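Local coordinates for protein dihydrodipicolinate synthase (PDB 3E96) that probably acts as a 4-hydroxy-tetrahydrodipicolinate synthase, a lyase of the DapA family with a TIM-barrel fold, at residues 82-87 with 106-111. Residues are numbered along the deposited sequence; the frame is centred on the assembly and turned at random.
Sequences ALVVAG and GADAVM
Ala82 O and Asp108 OD2 are bridged by one water, which donates to both. The side chains of Leu83 and Asp108 cross at about a right angle, methyl CD2 lying 3.6 Å from Asp108 CG; with CG of Leu83 anti to its own carbonyl carbon (chi1 -72°), CD2 is carried across the carboxylate. Val84 N then donates an almost straight bond (168°) to Asp108 OD2, 2.7 Å away, through the anti lone pair of that oxygen. Val84 O in turn accepts Asp108 N at 2.8 Å, in the carbonyl plane, and only weakly Ala109 N, so Asp108 pairs with both polar backbone atoms of Val84. A leucine in place of Asp108 would probably leave Val84 N without its side-chain acceptor and the water held by Ala82 O alone of the two. Beyond this point the two segments run parallel as neighbouring strands of the eight-stranded TIM barrel, joined through helix 92-105 in a beta-alpha-beta unit. Val85 sends CG1, anti to its backbone N (chi1 -180°), to 3.9 Å from Met111 CB, on the face where Val85 also meets Leu141. On the other face, Ala86 CB approaches Ala107 CB, and Ala102 of the connecting helix touches both. The backbone of Ala86 is bonded at both ends: its N reaches Ala109 O at 2.8 Å, and its O receives Met111 N from above the carbonyl plane. Gly87 and Met111 form a parallel bridge, Gly87 CA lying 3.3 Å from Met111 O in a CA-H...O contact; the Met111 side chain approaches Tyr143 and Lys167, the predicted proton-transfer and Schiff-base residues.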
loop_
_atom_site.group_PDB
_atom_site.type_symbol
_atom_site.label_atom_id
_atom_site.label_comp_id
_atom_site.label_asym_id
_atom_site.label_seq_id
_atom_site.Cartn_x
_atom_site.Cartn_y
_atom_site.Cartn_z
ATOM N N ALA B 82 10.064 -6.007 27.712
ATOM C CA ALA B 82 10.610 -5.247 26.593
ATOM C C ALA B 82 9.705 -4.085 26.240
ATOM O O ALA B 82 8.547 -4.043 26.650
ATOM C CB ALA B 82 10.785 -6.163 25.369
ATOM N N LEU B 83 10.241 -3.131 25.489
ATOM C CA LEU B 83 9.452 -1.990 25.056
ATOM C C LEU B 83 8.543 -2.496 23.949
ATOM O O LEU B 83 8.960 -3.310 23.121
ATOM C CB LEU B 83 10.349 -0.879 24.504
ATOM C CG LEU B 83 11.191 -0.092 25.509
ATOM C CD1 LEU B 83 12.079 0.905 24.772
ATOM C CD2 LEU B 83 10.265 0.627 26.479
ATOM N N VAL B 84 7.302 -2.024 23.941
ATOM C CA VAL B 84 6.339 -2.425 22.925
ATOM C C VAL B 84 6.044 -1.230 22.027
ATOM O O VAL B 84 5.526 -0.216 22.488
ATOM C CB VAL B 84 5.026 -2.916 23.573
ATOM C CG1 VAL B 84 3.997 -3.248 22.500
ATOM C CG2 VAL B 84 5.304 -4.141 24.431
ATOM N N VAL B 85 6.397 -1.354 20.752
ATOM C CA VAL B 85 6.171 -0.298 19.774
ATOM C C VAL B 85 5.078 -0.779 18.827
ATOM O O VAL B 85 5.247 -1.779 18.131
ATOM C CB VAL B 85 7.453 -0.007 18.974
ATOM C CG1 VAL B 85 7.193 1.103 17.956
ATOM C CG2 VAL B 85 8.586 0.374 19.931
ATOM N N ALA B 86 3.956 -0.066 18.808
ATOM C CA ALA B 86 2.823 -0.453 17.978
ATOM C C ALA B 86 2.811 0.142 16.573
ATOM O O ALA B 86 2.815 1.361 16.399
ATOM C CB ALA B 86 1.515 -0.103 18.695
ATOM N N GLY B 87 2.790 -0.732 15.572
ATOM C CA GLY B 87 2.735 -0.264 14.203
ATOM C C GLY B 87 1.337 0.265 13.925
ATOM O O GLY B 87 0.343 -0.355 14.324
ATOM N N GLY B 106 -1.360 0.060 26.560
ATOM C CA GLY B 106 -0.143 -0.004 27.348
ATOM C C GLY B 106 1.138 -0.023 26.533
ATOM O O GLY B 106 2.204 -0.333 27.064
ATOM N N ALA B 107 1.045 0.292 25.242
ATOM C CA ALA B 107 2.231 0.321 24.391
ATOM C C ALA B 107 3.127 1.463 24.856
ATOM O O ALA B 107 2.663 2.390 25.516
ATOM C CB ALA B 107 1.835 0.532 22.935
ATOM N N ASP B 108 4.407 1.395 24.501
ATOM C CA ASP B 108 5.371 2.416 24.893
ATOM C C ASP B 108 5.538 3.488 23.830
ATOM O O ASP B 108 5.922 4.620 24.124
ATOM C CB ASP B 108 6.715 1.755 25.184
ATOM C CG ASP B 108 6.638 0.789 26.341
ATOM O OD1 ASP B 108 6.436 1.255 27.485
ATOM O OD2 ASP B 108 6.763 -0.432 26.109
ATOM N N ALA B 109 5.248 3.125 22.588
ATOM C CA ALA B 109 5.363 4.054 21.476
ATOM C C ALA B 109 4.667 3.449 20.267
ATOM O O ALA B 109 4.183 2.319 20.325
ATOM C CB ALA B 109 6.839 4.302 21.152
ATOM N N VAL B 110 4.607 4.213 19.183
ATOM C CA VAL B 110 4.013 3.730 17.943
ATOM C C VAL B 110 5.015 3.911 16.814
ATOM O O VAL B 110 5.910 4.759 16.897
ATOM C CB VAL B 110 2.727 4.514 17.556
ATOM C CG1 VAL B 110 1.641 4.291 18.592
ATOM C CG2 VAL B 110 3.044 6.001 17.405
ATOM N N MET B 111 4.883 3.087 15.779
ATOM C CA MET B 111 5.720 3.200 14.589
ATOM C C MET B 111 4.735 3.495 13.469
ATOM O O MET B 111 3.838 2.697 13.187
ATOM C CB MET B 111 6.466 1.900 14.260
ATOM C CG MET B 111 7.225 1.971 12.908
ATOM S SD MET B 111 7.875 0.392 12.302
ATOM C CE MET B 111 6.362 -0.425 11.817
HETATM O O HOH W 1 6.595 -2.391 27.805
#